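Local coordinates for oxidoreductase (Bordetella pertussis, PDB 3Q2K), which probably oxidises a UDP-linked N-acetylglucosaminuronic acid with NAD in the biosynthesis of 2,3-diacetamido-2,3-dideoxy-D-mannuronic acid, at residues 222-230 with 358-367. Residues are numbered along the deposited sequence; the frame is centred on the assembly and turned at random.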
ATOM      1  N   PRO C 222     -16.182   2.705  21.917  1.00 22.81           N
ATOM      2  CA  PRO C 222     -14.919   2.946  21.231  1.00 36.93           C
ATOM      3  C   PRO C 222     -14.960   2.714  19.725  1.00 27.77           C
ATOM      4  O   PRO C 222     -15.357   1.634  19.288  1.00 17.11           O
ATOM      5  CB  PRO C 222     -14.001   1.880  21.833  1.00 18.43           C
ATOM      6  CG  PRO C 222     -14.552   1.662  23.220  1.00 28.13           C
ATOM      7  CD  PRO C 222     -16.046   1.749  23.032  1.00 33.99           C
ATOM      8  N   VAL C 223     -14.510   3.694  18.950  1.00 25.24           N
ATOM      9  CA  VAL C 223     -14.331   3.536  17.508  1.00 22.50           C
ATOM     10  C   VAL C 223     -13.056   2.781  17.157  1.00 29.07           C
ATOM     11  O   VAL C 223     -11.993   3.097  17.686  1.00 21.69           O
ATOM     12  CB  VAL C 223     -14.424   4.891  16.769  1.00 34.62           C
ATOM     13  CG1 VAL C 223     -14.150   4.772  15.262  1.00 24.06           C
ATOM     14  CG2 VAL C 223     -15.816   5.458  16.972  1.00 26.66           C
ATOM     15  N   GLU C 224     -13.150   1.837  16.224  1.00 17.04           N
ATOM     16  CA  GLU C 224     -12.003   1.052  15.780  1.00 17.24           C
ATOM     17  C   GLU C 224     -11.304   1.760  14.628  1.00 36.23           C
ATOM     18  O   GLU C 224     -10.086   1.925  14.649  1.00 22.22           O
ATOM     19  CB  GLU C 224     -12.397  -0.363  15.352  1.00 15.28           C
ATOM     20  CG  GLU C 224     -11.291  -1.176  14.708  1.00 29.28           C
ATOM     21  CD  GLU C 224     -11.627  -2.663  14.666  1.00 34.55           C
ATOM     22  OE1 GLU C 224     -12.064  -3.177  13.617  1.00 60.94           O
ATOM     23  OE2 GLU C 224     -11.509  -3.377  15.684  1.00 55.57           O
ATOM     24  N   SER C 225     -12.066   2.202  13.635  1.00 26.08           N
ATOM     25  CA  SER C 225     -11.449   2.927  12.534  1.00 28.19           C
ATOM     26  C   SER C 225     -12.460   3.706  11.705  1.00 21.57           C
ATOM     27  O   SER C 225     -13.663   3.478  11.851  1.00 15.12           O
ATOM     28  CB  SER C 225     -10.670   1.908  11.702  1.00 19.49           C
ATOM     29  OG  SER C 225     -11.523   1.067  10.960  1.00 19.50           O
ATOM     30  N   VAL C 226     -11.986   4.598  10.835  1.00 15.86           N
ATOM     31  CA  VAL C 226     -12.841   5.392   9.955  1.00 13.47           C
ATOM     32  C   VAL C 226     -12.286   5.408   8.542  1.00 22.07           C
ATOM     33  O   VAL C 226     -11.076   5.276   8.339  1.00 16.25           O
ATOM     34  CB  VAL C 226     -13.002   6.870  10.368  1.00 16.77           C
ATOM     35  CG1 VAL C 226     -13.248   6.920  11.864  1.00 29.94           C
ATOM     36  CG2 VAL C 226     -11.746   7.669  10.045  1.00 22.31           C
ATOM     37  N   TYR C 227     -13.186   5.581   7.582  1.00 16.76           N
ATOM     38  CA  TYR C 227     -12.743   6.034   6.262  1.00 15.08           C
ATOM     39  C   TYR C 227     -13.556   7.269   5.894  1.00 27.42           C
ATOM     40  O   TYR C 227     -14.780   7.283   6.066  1.00 20.72           O
ATOM     41  CB  TYR C 227     -12.972   4.950   5.198  1.00 18.21           C
ATOM     42  CG  TYR C 227     -12.364   5.397   3.894  1.00 12.85           C
ATOM     43  CD1 TYR C 227     -11.050   5.077   3.585  1.00 25.35           C
ATOM     44  CD2 TYR C 227     -13.034   6.310   3.088  1.00 16.71           C
ATOM     45  CE1 TYR C 227     -10.478   5.527   2.418  1.00 15.88           C
ATOM     46  CE2 TYR C 227     -12.476   6.764   1.904  1.00 17.46           C
ATOM     47  CZ  TYR C 227     -11.185   6.382   1.599  1.00 24.74           C
ATOM     48  OH  TYR C 227     -10.572   6.804   0.444  1.00 25.46           O
ATOM     49  N   ALA C 228     -12.886   8.308   5.413  1.00 14.47           N
ATOM     50  CA  ALA C 228     -13.630   9.533   5.091  1.00  9.55           C
ATOM     51  C   ALA C 228     -13.303  10.100   3.722  1.00 22.37           C
ATOM     52  O   ALA C 228     -12.172   9.964   3.255  1.00 14.25           O
ATOM     53  CB  ALA C 228     -13.379  10.627   6.144  1.00  6.31           C
ATOM     54  N   TYR C 229     -14.293  10.744   3.116  1.00 20.08           N
ATOM     55  CA  TYR C 229     -14.079  11.630   1.974  1.00 22.13           C
ATOM     56  C   TYR C 229     -14.507  13.016   2.455  1.00 38.19           C
ATOM     57  O   TYR C 229     -15.584  13.168   3.048  1.00 21.54           O
ATOM     58  CB  TYR C 229     -15.020  11.276   0.819  1.00 16.08           C
ATOM     59  CG  TYR C 229     -14.886   9.917   0.163  1.00 11.06           C
ATOM     60  CD1 TYR C 229     -13.952   9.722  -0.842  1.00 19.81           C
ATOM     61  CD2 TYR C 229     -15.743   8.873   0.468  1.00 20.48           C
ATOM     62  CE1 TYR C 229     -13.843   8.516  -1.496  1.00 17.50           C
ATOM     63  CE2 TYR C 229     -15.630   7.648  -0.161  1.00 15.05           C
ATOM     64  CZ  TYR C 229     -14.697   7.495  -1.161  1.00 22.13           C
ATOM     65  OH  TYR C 229     -14.571   6.271  -1.773  1.00 14.45           O
ATOM     66  N   THR C 230     -13.684  14.029   2.199  1.00 17.08           N
ATOM     67  CA  THR C 230     -14.178  15.387   2.438  1.00 12.79           C
ATOM     68  C   THR C 230     -13.865  16.254   1.226  1.00 20.89           C
ATOM     69  O   THR C 230     -13.037  15.888   0.389  1.00 16.18           O
ATOM     70  CB  THR C 230     -13.568  16.031   3.690  1.00 17.23           C
ATOM     71  OG1 THR C 230     -12.182  16.312   3.454  1.00 26.91           O
ATOM     72  CG2 THR C 230     -13.804  15.170   4.934  1.00 23.04           C
ATOM     73  N   SER C 358      -7.725  10.499   7.127  1.00 14.13           N
ATOM     74  CA  SER C 358      -8.266   9.583   6.124  1.00 15.95           C
ATOM     75  C   SER C 358      -8.667  10.306   4.844  1.00 33.63           C
ATOM     76  O   SER C 358      -8.522   9.772   3.749  1.00 22.55           O
ATOM     77  CB  SER C 358      -9.528   8.854   6.598  1.00 13.55           C
ATOM     78  OG  SER C 358     -10.120   8.113   5.533  1.00 20.86           O
ATOM     79  N   ALA C 359      -9.298  11.465   4.991  1.00 21.32           N
ATOM     80  CA  ALA C 359      -9.731  12.225   3.817  1.00 14.95           C
ATOM     81  C   ALA C 359      -8.490  12.655   3.063  1.00 26.90           C
ATOM     82  O   ALA C 359      -8.465  12.638   1.835  1.00 26.51           O
ATOM     83  CB  ALA C 359     -10.483  13.492   4.229  1.00 20.84           C
ATOM     84  N   ARG C 360      -7.450  13.046   3.788  1.00 18.22           N
ATOM     85  CA  ARG C 360      -6.349  13.604   3.015  1.00 16.18           C
ATOM     86  C   ARG C 360      -5.586  12.475   2.343  1.00 33.89           C
ATOM     87  O   ARG C 360      -5.032  12.646   1.262  1.00 19.52           O
ATOM     88  CB  ARG C 360      -5.362  14.340   3.918  1.00 15.99           C
ATOM     89  CG  ARG C 360      -4.065  14.742   3.223  1.00 22.19           C
ATOM     90  CD  ARG C 360      -3.136  15.308   4.287  1.00 19.12           C
ATOM     91  NE  ARG C 360      -2.523  14.177   4.976  1.00 27.75           N
ATOM     92  CZ  ARG C 360      -1.901  14.259   6.146  1.00 42.27           C
ATOM     93  NH1 ARG C 360      -1.370  13.189   6.727  1.00 25.50           N
ATOM     94  NH2 ARG C 360      -1.806  15.450   6.715  1.00 23.46           N
ATOM     95  N   ASP C 361      -5.472  11.337   3.014  1.00 18.37           N
ATOM     96  CA  ASP C 361      -4.597  10.328   2.459  1.00  7.74           C
ATOM     97  C   ASP C 361      -5.299   9.246   1.669  1.00 23.73           C
ATOM     98  O   ASP C 361      -4.602   8.518   0.976  1.00 17.31           O
ATOM     99  CB  ASP C 361      -3.748   9.646   3.529  1.00 22.66           C
ATOM    100  CG  ASP C 361      -2.900  10.651   4.269  1.00 77.67           C
ATOM    101  OD1 ASP C 361      -2.499  11.663   3.654  1.00 26.63           O
ATOM    102  OD2 ASP C 361      -2.683  10.444   5.476  1.00 33.76           O
ATOM    103  N   GLY C 362      -6.606   9.082   1.836  1.00 23.79           N
ATOM    104  CA  GLY C 362      -7.294   8.114   0.986  1.00 14.85           C
ATOM    105  C   GLY C 362      -7.109   6.712   1.532  1.00 23.76           C
ATOM    106  O   GLY C 362      -7.018   5.803   0.709  1.00 20.41           O
ATOM    107  N   VAL C 363      -6.978   6.537   2.849  1.00 15.83           N
ATOM    108  CA  VAL C 363      -6.777   5.205   3.420  1.00 15.65           C
ATOM    109  C   VAL C 363      -7.611   5.166   4.694  1.00 20.76           C
ATOM    110  O   VAL C 363      -7.888   6.219   5.267  1.00 22.39           O
ATOM    111  CB  VAL C 363      -5.311   4.821   3.754  1.00 28.06           C
ATOM    112  CG1 VAL C 363      -4.424   4.718   2.521  1.00 33.14           C
ATOM    113  CG2 VAL C 363      -4.669   5.743   4.776  1.00 19.42           C
ATOM    114  N   ARG C 364      -7.959   3.972   5.158  1.00 13.74           N
ATOM    115  CA  ARG C 364      -8.612   3.775   6.456  1.00 19.76           C
ATOM    116  C   ARG C 364      -7.621   4.229   7.526  1.00 13.50           C
ATOM    117  O   ARG C 364      -6.428   3.966   7.372  1.00 20.61           O
ATOM    118  CB  ARG C 364      -8.941   2.285   6.624  1.00 15.59           C
ATOM    119  CG  ARG C 364      -9.493   1.772   7.958  1.00 22.38           C
ATOM    120  CD  ARG C 364      -9.506   0.231   8.054  1.00 24.74           C
ATOM    121  NE  ARG C 364      -8.165  -0.225   8.415  1.00 28.81           N
ATOM    122  CZ  ARG C 364      -7.794  -0.680   9.610  1.00 48.90           C
ATOM    123  NH1 ARG C 364      -8.704  -0.903  10.547  1.00 19.04           N
ATOM    124  NH2 ARG C 364      -6.524  -0.942   9.887  1.00 36.04           N
ATOM    125  N   ILE C 365      -8.064   5.019   8.505  1.00 23.11           N
ATOM    126  CA  ILE C 365      -7.258   5.400   9.671  1.00 15.36           C
ATOM    127  C   ILE C 365      -7.835   4.693  10.909  1.00 13.26           C
ATOM    128  O   ILE C 365      -9.025   4.814  11.189  1.00 20.98           O
ATOM    129  CB  ILE C 365      -7.254   6.920   9.906  1.00 11.21           C
ATOM    130  CG1 ILE C 365      -6.716   7.672   8.688  1.00 12.59           C
ATOM    131  CG2 ILE C 365      -6.529   7.305  11.209  1.00 16.54           C
ATOM    132  CD1 ILE C 365      -5.244   7.371   8.511  1.00 16.95           C
ATOM    133  N   PRO C 366      -7.045   3.842  11.590  1.00 12.87           N
ATOM    134  CA  PRO C 366      -7.542   3.126  12.755  1.00 22.15           C
ATOM    135  C   PRO C 366      -7.180   3.847  14.050  1.00 17.22           C
ATOM    136  O   PRO C 366      -6.187   4.577  14.080  1.00 18.61           O
ATOM    137  CB  PRO C 366      -6.699   1.855  12.737  1.00 17.71           C
ATOM    138  CG  PRO C 366      -5.391   2.318  12.179  1.00 20.01           C
ATOM    139  CD  PRO C 366      -5.763   3.299  11.110  1.00 14.30           C
ATOM    140  N   LEU C 367      -7.965   3.610  15.097  1.00 10.50           N
ATOM    141  CA  LEU C 367      -7.681   4.124  16.440  1.00 23.32           C
ATOM    142  C   LEU C 367      -7.106   3.064  17.369  1.00 30.75           C
ATOM    143  O   LEU C 367      -7.301   1.882  17.108  1.00 23.14           O
ATOM    144  CB  LEU C 367      -8.987   4.546  17.108  1.00 19.09           C
ATOM    145  CG  LEU C 367      -9.641   5.662  16.285  1.00 50.26           C
ATOM    146  CD1 LEU C 367     -10.994   5.997  16.876  1.00 56.32           C
ATOM    147  CD2 LEU C 367      -8.751   6.889  16.356  1.00 22.86           C
TER
HETATM  148  O   HOH W   1     -11.473  -1.448  11.474  1.00 35.53           O
HETATM  149  O   HOH W   2     -10.514  10.019   1.450  1.00 28.36           O
HETATM  150  O   HOH W   3     -11.299  13.245   0.453  1.00 23.95           O
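Val226 and Ile365 form an antiparallel hydrogen-bonded pair, Val226 N giving to Ile365 O at 3.0 Å and Ile365 N to Val226 O at 3.0 Å. Two residues along each strand, Leu367 N gives to Glu224 O at 2.7 Å, nearly straight at hydrogen (173°) though tilted from the carbonyl plane. These bonds add the short strand 365-366 to the edge of the C-terminal domain's sheet; strand 223-231 pairs along its other edge with strand 242-249, where Glu224 and Ser225 both face Arg248 in a classic beta bulge. Toward Thr230 a serine replaces backbone pairing: Ser358 OG, anti to its own N (chi1 172°), accepts from Ala228 N at 2.8 Å and donates to Val363 O at 2.9 Å. That hydroxyl also sits over one face of the Tyr227 ring, near its rim, while Arg364 N lies at the ring edge. Water takes over beyond: one molecule may donate to Ala228 O, another accepts from Thr230 N and may donate to Ala359 O. A third joins Glu224 OE1 to Ser225 OG and, weakly, to Arg364 NH1. Ser225 OG bonds Tyr229 OH of a neighbouring subunit, whose Tyr227 stacks on Tyr227 here, and Arg364 NH2 bonds Arg360 O of another neighbouring subunit. At the two ends, Leu367 CD1 packs on Val223 CB at 3.6 Å and Ala359 CB lies beside Thr230. Strand pairing and Ser358 thus satisfy Val226, Ile365, Leu367 N, Ala228 N and Val363 O, fixing the helix-to-strand turn to the sheet, while the outward bonds of Ser225 and Arg364 are consistent with this edge contributing to the assembly.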